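Local coordinates for carbonic anhydrase (PDB 1DDZ), which probably catalyses the reversible hydration of carbon dioxide to hydrogencarbonate and a proton, as a zinc-dependent beta-class carbonic anhydrase, at residues Leu179-Val184 against Gly284-Gly289; Gly395-Arg398 against Ile402-Trp405; Lys52-Pro55 against Asn59-Ala62. All blocks are in the same frame, centred on the assembly; numbering follows the deposited sequence.

Interaction 1. Residues Leu179-Val184 against Gly284-Gly289; sequences LIELNV and GKLKEG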
loop_
_atom_site.group_PDB
_atom_site.type_symbol
_atom_site.label_atom_id
_atom_site.label_comp_id
_atom_site.label_asym_id
_atom_site.label_seq_id
_atom_site.Cartn_x
_atom_site.Cartn_y
_atom_site.Cartn_z
ATOM N N LEU A 179 -17.046 15.071 -11.002
ATOM C CA LEU A 179 -16.041 14.021 -10.704
ATOM C C LEU A 179 -15.741 14.049 -9.179
ATOM O O LEU A 179 -15.666 13.018 -8.540
ATOM C CB LEU A 179 -14.710 14.305 -11.423
ATOM C CG LEU A 179 -13.765 13.229 -11.965
ATOM C CD1 LEU A 179 -12.359 13.699 -11.841
ATOM C CD2 LEU A 179 -13.925 11.885 -11.323
ATOM N N ILE A 180 -15.562 15.247 -8.629
ATOM C CA ILE A 180 -15.271 15.429 -7.221
ATOM C C ILE A 180 -16.394 14.847 -6.380
ATOM O O ILE A 180 -16.145 14.079 -5.459
ATOM C CB ILE A 180 -14.984 16.906 -6.921
ATOM C CG1 ILE A 180 -13.615 17.254 -7.512
ATOM C CG2 ILE A 180 -15.030 17.191 -5.389
ATOM C CD1 ILE A 180 -13.296 18.743 -7.547
ATOM N N GLU A 181 -17.636 15.102 -6.771
ATOM C CA GLU A 181 -18.796 14.563 -6.048
ATOM C C GLU A 181 -18.882 13.040 -6.171
ATOM O O GLU A 181 -19.178 12.330 -5.210
ATOM C CB GLU A 181 -20.079 15.207 -6.571
ATOM C CG GLU A 181 -20.118 16.695 -6.335
ATOM C CD GLU A 181 -21.126 17.421 -7.210
ATOM O OE1 GLU A 181 -21.656 16.811 -8.158
ATOM O OE2 GLU A 181 -21.368 18.622 -6.974
ATOM N N LEU A 182 -18.632 12.531 -7.365
ATOM C CA LEU A 182 -18.663 11.097 -7.589
ATOM C C LEU A 182 -17.475 10.452 -6.854
ATOM O O LEU A 182 -17.580 9.320 -6.362
ATOM C CB LEU A 182 -18.604 10.797 -9.097
ATOM C CG LEU A 182 -19.920 11.073 -9.839
ATOM C CD1 LEU A 182 -19.719 11.031 -11.362
ATOM C CD2 LEU A 182 -20.975 10.057 -9.397
ATOM N N ASN A 183 -16.342 11.155 -6.794
ATOM C CA ASN A 183 -15.174 10.632 -6.084
ATOM C C ASN A 183 -15.558 10.414 -4.600
ATOM O O ASN A 183 -15.396 9.324 -4.063
ATOM C CB ASN A 183 -13.977 11.587 -6.207
ATOM C CG ASN A 183 -12.699 11.023 -5.558
ATOM O OD1 ASN A 183 -12.325 9.880 -5.807
ATOM N ND2 ASN A 183 -12.059 11.811 -4.707
ATOM N N VAL A 184 -16.143 11.421 -3.966
ATOM C CA VAL A 184 -16.560 11.290 -2.570
ATOM C C VAL A 184 -17.492 10.089 -2.415
ATOM O O VAL A 184 -17.270 9.247 -1.542
ATOM C CB VAL A 184 -17.284 12.569 -2.049
ATOM C CG1 VAL A 184 -17.847 12.330 -0.664
ATOM C CG2 VAL A 184 -16.349 13.728 -2.005
ATOM N N GLY A 284 -22.009 20.944 -8.416
ATOM C CA GLY A 284 -21.547 22.123 -7.721
ATOM C C GLY A 284 -22.617 22.856 -6.951
ATOM O O GLY A 284 -22.326 23.849 -6.305
ATOM N N LYS A 285 -23.859 22.390 -7.032
ATOM C CA LYS A 285 -24.965 23.043 -6.330
ATOM C C LYS A 285 -25.799 22.033 -5.579
ATOM O O LYS A 285 -27.010 22.101 -5.588
ATOM C CB LYS A 285 -25.855 23.787 -7.323
ATOM C CG LYS A 285 -25.163 24.954 -8.006
ATOM C CD LYS A 285 -25.939 25.433 -9.214
ATOM C CE LYS A 285 -25.106 26.412 -10.032
ATOM N NZ LYS A 285 -25.747 26.747 -11.338
ATOM N N LEU A 286 -25.149 21.078 -4.940
ATOM C CA LEU A 286 -25.869 20.066 -4.201
ATOM C C LEU A 286 -26.526 20.683 -2.977
ATOM O O LEU A 286 -26.093 21.720 -2.485
ATOM C CB LEU A 286 -24.915 18.969 -3.740
ATOM C CG LEU A 286 -24.095 18.237 -4.783
ATOM C CD1 LEU A 286 -23.458 17.011 -4.110
ATOM C CD2 LEU A 286 -25.002 17.824 -5.949
ATOM N N LYS A 287 -27.554 20.022 -2.469
ATOM C CA LYS A 287 -28.245 20.482 -1.283
ATOM C C LYS A 287 -27.526 20.016 -0.023
ATOM O O LYS A 287 -26.720 19.092 -0.045
ATOM C CB LYS A 287 -29.666 19.924 -1.242
ATOM C CG LYS A 287 -30.642 20.603 -2.163
ATOM C CD LYS A 287 -32.064 20.234 -1.766
ATOM C CE LYS A 287 -32.461 20.770 -0.376
ATOM N NZ LYS A 287 -32.761 22.230 -0.393
ATOM N N GLU A 288 -27.780 20.708 1.075
ATOM C CA GLU A 288 -27.208 20.300 2.342
ATOM C C GLU A 288 -28.248 19.296 2.831
ATOM O O GLU A 288 -29.389 19.309 2.346
ATOM C CB GLU A 288 -27.098 21.486 3.312
ATOM C CG GLU A 288 -28.427 22.128 3.730
ATOM C CD GLU A 288 -29.133 22.882 2.595
ATOM O OE1 GLU A 288 -30.390 22.932 2.618
ATOM O OE2 GLU A 288 -28.438 23.422 1.687
ATOM N N GLY A 289 -27.834 18.381 3.701
ATOM C CA GLY A 289 -28.759 17.403 4.244
ATOM C C GLY A 289 -29.379 18.001 5.492
ATOM O O GLY A 289 -29.099 19.152 5.816
#

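Interaction 2. Residues Gly395-Arg398 against Ile402-Trp405; sequences GDSR and IDNW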
loop_
_atom_site.group_PDB
_atom_site.type_symbol
_atom_site.label_atom_id
_atom_site.label_comp_id
_atom_site.label_asym_id
_atom_site.label_seq_id
_atom_site.Cartn_x
_atom_site.Cartn_y
_atom_site.Cartn_z
ATOM N N GLY A 395 1.136 -1.687 23.201
ATOM C CA GLY A 395 0.155 -2.609 23.752
ATOM C C GLY A 395 0.150 -4.006 23.165
ATOM O O GLY A 395 0.992 -4.358 22.362
ATOM N N ASP A 396 -0.856 -4.791 23.531
ATOM C CA ASP A 396 -0.950 -6.172 23.074
ATOM C C ASP A 396 -2.082 -6.448 22.056
ATOM O O ASP A 396 -2.419 -7.606 21.787
ATOM C CB ASP A 396 -1.115 -7.093 24.298
ATOM C CG ASP A 396 -0.064 -6.830 25.399
ATOM O OD1 ASP A 396 1.088 -6.467 25.075
ATOM O OD2 ASP A 396 -0.384 -7.001 26.600
ATOM N N SER A 397 -2.641 -5.399 21.469
ATOM C CA SER A 397 -3.751 -5.546 20.519
ATOM C C SER A 397 -3.364 -6.294 19.237
ATOM O O SER A 397 -2.293 -6.086 18.683
ATOM C CB SER A 397 -4.334 -4.159 20.201
ATOM O OG SER A 397 -5.451 -4.239 19.339
ATOM N N ARG A 398 -4.244 -7.147 18.733
ATOM C CA ARG A 398 -3.913 -7.903 17.514
ATOM C C ARG A 398 -4.735 -7.542 16.260
ATOM O O ARG A 398 -5.000 -8.396 15.420
ATOM C CB ARG A 398 -4.008 -9.403 17.794
ATOM C CG ARG A 398 -3.102 -9.872 18.903
ATOM C CD ARG A 398 -1.657 -9.831 18.480
ATOM N NE ARG A 398 -0.760 -10.168 19.579
ATOM C CZ ARG A 398 -0.726 -11.354 20.178
ATOM N NH1 ARG A 398 -1.538 -12.328 19.776
ATOM N NH2 ARG A 398 0.112 -11.563 21.192
ATOM N N ILE A 402 -4.420 -1.860 12.030
ATOM C CA ILE A 402 -3.781 -0.873 12.867
ATOM C C ILE A 402 -2.545 -1.411 13.577
ATOM O O ILE A 402 -1.500 -0.764 13.558
ATOM C CB ILE A 402 -4.775 -0.240 13.867
ATOM C CG1 ILE A 402 -4.076 0.832 14.693
ATOM C CG2 ILE A 402 -5.397 -1.289 14.781
ATOM C CD1 ILE A 402 -3.593 1.980 13.911
ATOM N N ASP A 403 -2.597 -2.645 14.064
ATOM C CA ASP A 403 -1.446 -3.162 14.793
ATOM C C ASP A 403 -0.232 -3.576 13.973
ATOM O O ASP A 403 0.882 -3.578 14.484
ATOM C CB ASP A 403 -1.877 -4.175 15.854
ATOM C CG ASP A 403 -2.895 -3.569 16.846
ATOM O OD1 ASP A 403 -2.692 -2.431 17.333
ATOM O OD2 ASP A 403 -3.933 -4.204 17.112
ATOM N N ASN A 404 -0.420 -3.855 12.680
ATOM C CA ASN A 404 0.730 -4.157 11.815
ATOM C C ASN A 404 1.367 -2.834 11.377
ATOM O O ASN A 404 2.590 -2.690 11.302
ATOM C CB ASN A 404 0.327 -5.057 10.656
ATOM C CG ASN A 404 0.075 -6.463 11.119
ATOM O OD1 ASN A 404 0.879 -7.024 11.861
ATOM N ND2 ASN A 404 -1.095 -7.014 10.783
ATOM N N TRP A 405 0.527 -1.837 11.149
ATOM C CA TRP A 405 1.001 -0.486 10.844
ATOM C C TRP A 405 1.909 0.026 12.035
ATOM O O TRP A 405 3.023 0.507 11.818
ATOM C CB TRP A 405 -0.226 0.420 10.669
ATOM C CG TRP A 405 0.029 1.903 10.617
ATOM C CD1 TRP A 405 -0.057 2.780 11.658
ATOM C CD2 TRP A 405 0.347 2.689 9.456
ATOM N NE1 TRP A 405 0.191 4.063 11.218
ATOM C CE2 TRP A 405 0.436 4.035 9.874
ATOM C CE3 TRP A 405 0.557 2.392 8.109
ATOM C CZ2 TRP A 405 0.721 5.074 8.991
ATOM C CZ3 TRP A 405 0.839 3.431 7.235
ATOM C CH2 TRP A 405 0.918 4.750 7.678
#

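Interaction 3. Residues Lys52-Pro55 against Asn59-Ala62; sequences KQDP and NRLA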
loop_
_atom_site.group_PDB
_atom_site.type_symbol
_atom_site.label_atom_id
_atom_site.label_comp_id
_atom_site.label_asym_id
_atom_site.label_seq_id
_atom_site.Cartn_x
_atom_site.Cartn_y
_atom_site.Cartn_z
ATOM N N LYS A 52 -3.864 35.369 25.933
ATOM C CA LYS A 52 -4.341 36.725 26.161
ATOM C C LYS A 52 -5.849 36.824 25.982
ATOM O O LYS A 52 -6.502 37.588 26.686
ATOM C CB LYS A 52 -3.638 37.675 25.195
ATOM C CG LYS A 52 -4.107 39.117 25.218
ATOM C CD LYS A 52 -3.320 39.899 24.168
ATOM C CE LYS A 52 -3.800 41.335 24.005
ATOM N NZ LYS A 52 -3.086 42.008 22.867
ATOM N N GLN A 53 -6.395 36.082 25.020
ATOM C CA GLN A 53 -7.839 36.088 24.756
ATOM C C GLN A 53 -8.549 35.221 25.762
ATOM O O GLN A 53 -9.669 35.511 26.175
ATOM C CB GLN A 53 -8.161 35.523 23.366
ATOM C CG GLN A 53 -7.787 36.409 22.179
ATOM C CD GLN A 53 -8.037 35.725 20.832
ATOM O OE1 GLN A 53 -8.723 34.697 20.753
ATOM N NE2 GLN A 53 -7.474 36.293 19.768
ATOM N N ASP A 54 -7.907 34.119 26.120
ATOM C CA ASP A 54 -8.486 33.182 27.058
ATOM C C ASP A 54 -7.375 32.408 27.741
ATOM O O ASP A 54 -6.785 31.497 27.164
ATOM C CB ASP A 54 -9.416 32.242 26.300
ATOM C CG ASP A 54 -10.049 31.183 27.177
ATOM O OD1 ASP A 54 -10.668 30.281 26.594
ATOM O OD2 ASP A 54 -9.954 31.230 28.418
ATOM N N PRO A 55 -7.095 32.745 29.002
ATOM C CA PRO A 55 -6.052 32.091 29.795
ATOM C C PRO A 55 -6.289 30.608 30.024
ATOM O O PRO A 55 -5.390 29.906 30.427
ATOM C CB PRO A 55 -6.085 32.867 31.105
ATOM C CG PRO A 55 -7.519 33.310 31.192
ATOM C CD PRO A 55 -7.769 33.791 29.795
ATOM N N ASN A 59 -5.643 24.737 28.727
ATOM C CA ASN A 59 -6.214 23.831 29.731
ATOM C C ASN A 59 -7.425 23.131 29.152
ATOM O O ASN A 59 -7.625 21.942 29.361
ATOM C CB ASN A 59 -6.621 24.593 30.998
ATOM C CG ASN A 59 -5.417 25.093 31.797
ATOM O OD1 ASN A 59 -4.401 24.409 31.915
ATOM N ND2 ASN A 59 -5.534 26.284 32.353
ATOM N N ARG A 60 -8.222 23.875 28.396
ATOM C CA ARG A 60 -9.410 23.312 27.772
ATOM C C ARG A 60 -8.966 22.374 26.645
ATOM O O ARG A 60 -9.403 21.225 26.582
ATOM C CB ARG A 60 -10.301 24.428 27.229
ATOM C CG ARG A 60 -11.678 23.969 26.742
ATOM C CD ARG A 60 -12.416 25.125 26.101
ATOM N NE ARG A 60 -12.516 26.245 27.024
ATOM C CZ ARG A 60 -11.980 27.442 26.821
ATOM N NH1 ARG A 60 -11.302 27.701 25.709
ATOM N NH2 ARG A 60 -12.084 28.370 27.762
ATOM N N LEU A 61 -8.031 22.846 25.818
ATOM C CA LEU A 61 -7.490 22.071 24.695
ATOM C C LEU A 61 -6.969 20.732 25.186
ATOM O O LEU A 61 -7.366 19.673 24.708
ATOM C CB LEU A 61 -6.337 22.834 24.050
ATOM C CG LEU A 61 -5.862 22.451 22.649
ATOM C CD1 LEU A 61 -6.810 23.033 21.598
ATOM C CD2 LEU A 61 -4.469 23.017 22.446
ATOM N N ALA A 62 -6.113 20.785 26.191
ATOM C CA ALA A 62 -5.523 19.590 26.753
ATOM C C ALA A 62 -6.544 18.666 27.399
ATOM O O ALA A 62 -6.261 17.484 27.614
ATOM C CB ALA A 62 -4.430 19.960 27.762
HETATM O O HOH W 1 -4.534 27.345 29.302
#

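Interaction 1. Residues Leu179-Val184 against Gly284-Gly289
Glu181 reaches off its helix with its carboxylate over the isobutyl end of Leu286, the two side chains coming from opposite directions. OE2 of Glu181 sits 3.5 Å from Leu286 CG, and Leu286 CD1 lies 3.9 Å from Glu181 CD, so the leucine covers the acid with both its branch point and a methyl. The polar work is done by the same oxygen: Gly284 N donates to Glu181 OE2 at 2.8 Å, in a nearly straight bond of 163°. The donor arrives on the syn side of the carboxylate, tilted about 21° out of its plane. Tyr131 OH is a second hydrogen-bond partner of OE2, while Glu181 OE1 forms a salt bridge with Arg178. Each oxygen of this buried acid thus has a polar partner, and with the Arg178 charge close by it is probably ionised. Beyond CG the glutamate chain runs extended (chi2 161°), which carries the carboxylate out to the loop. Leu286 also packs on Leu224 and Leu278, and the Lys287 backbone bonds to Asp223. The loop is thereby fastened between helix 172-193 and strand 222-227, a helix-on-sheet layer of the alpha-beta-alpha fold of beta-carbonic anhydrases.

Interaction 2. Residues Gly395-Arg398 against Ile402-Trp405
Ser397 and Asp403 are joined by a side-chain bond that closes the short loop leading into helix 402-405, within the beta-carbonic anhydrase fold. Ser397 OG donates to Asp403 OD2 at 2.7 Å, reaching the carboxylate on its syn side and 23° out of its plane. The hydroxyl gets there because OG stands anti to the serine N (chi1 -177°). Ser397 CB also comes close, 3.1 Å from Asp403 OD2. Less comfortably, the carbonyl Ser397 O lies 2.9 Å from Asp403 OD2, an unfavourable approach of two acceptors that the donors to OD2 probably offset. The principal partner of OD2 is Leu399 N, in the connecting loop, which the serine hydroxyl joins on the same oxygen, while OD1 is hydrogen-bonded to Tyr119 OH on helix 107-119, so bonds at both oxygens help hold the carboxylate's rotation. Further out, Asn404 ND2 bonds back to Gly400 O and across to Ser449 OG of the second subunit. The Arg398 side chain leaves the contact, and its NH1 forms salt bridges with Asp453 OD1 and Asp456 OD1 of the second subunit.

Interaction 3. Residues Lys52-Pro55 against Asn59-Ala62
Asp54 and Arg60 form a salt bridge across the corner where helix 38-53 hands over to helix 57-62. Asp54 is the first residue to leave helical backbone angles, and its OD2 accepts from Glu56 N, an Asx turn that starts the bend. With CG anti to the backbone N (chi1 178°), the carboxylate extends so that OD1 meets the arginine. Arg60 leaves its helix with CG also anti to N and runs straight through CD, then bends at chi3 (-56°), turning the end of the guanidinium to Asp54 OD1; the two side chains cross at about a right angle. The grip is end-on, and both nitrogens hold one oxygen: Arg60 NH2, 2.6 Å from Asp54 OD1, takes the syn lone pair of that oxygen, while Arg60 NH1, at 2.8 Å from Asp54 OD1, comes nearly in line with the C-O bond. OD1 lies in the guanidinium plane, yet the two flat groups are turned 30° apart. A leucine in place of Asp54 would probably leave the Arg60 guanidinium without its counter-charge and free to swing into solvent, and Glu56 N without its side-chain acceptor. Alongside, Asn59 bends its amide back so that ND2 bonds Glu56 OE1, keeping 4.1 Å from Pro55 O. Pro55 O and Asn59 N are 5.4 Å apart, too far to bond directly, and one water fills the step: it donates to Pro55 O at 2.9 Å and accepts from Asn59 N at 2.9 Å.

Overall arrangement
The three contacts are far apart and follow one another along the chain in the order interaction 3, interaction 1, interaction 2. Centre to centre they stand 34 to 37 Å from each other, and the smallest gap between nearest atoms, about 19 Å, separates interactions 1 and 2, which lie on opposite sides of the chain's centre. None holds a zinc ligand. Interaction 1 comes nearest to the annotated ligands, the Glu181 side chain being about 10 Å from those of His130 and Cys133 and about 13 Å from a zinc ion. Asp403 of interaction 2 is also about 13 Å from a zinc, and its surroundings include the second subunit. Interaction 3 is a surface corner away from both metal sites.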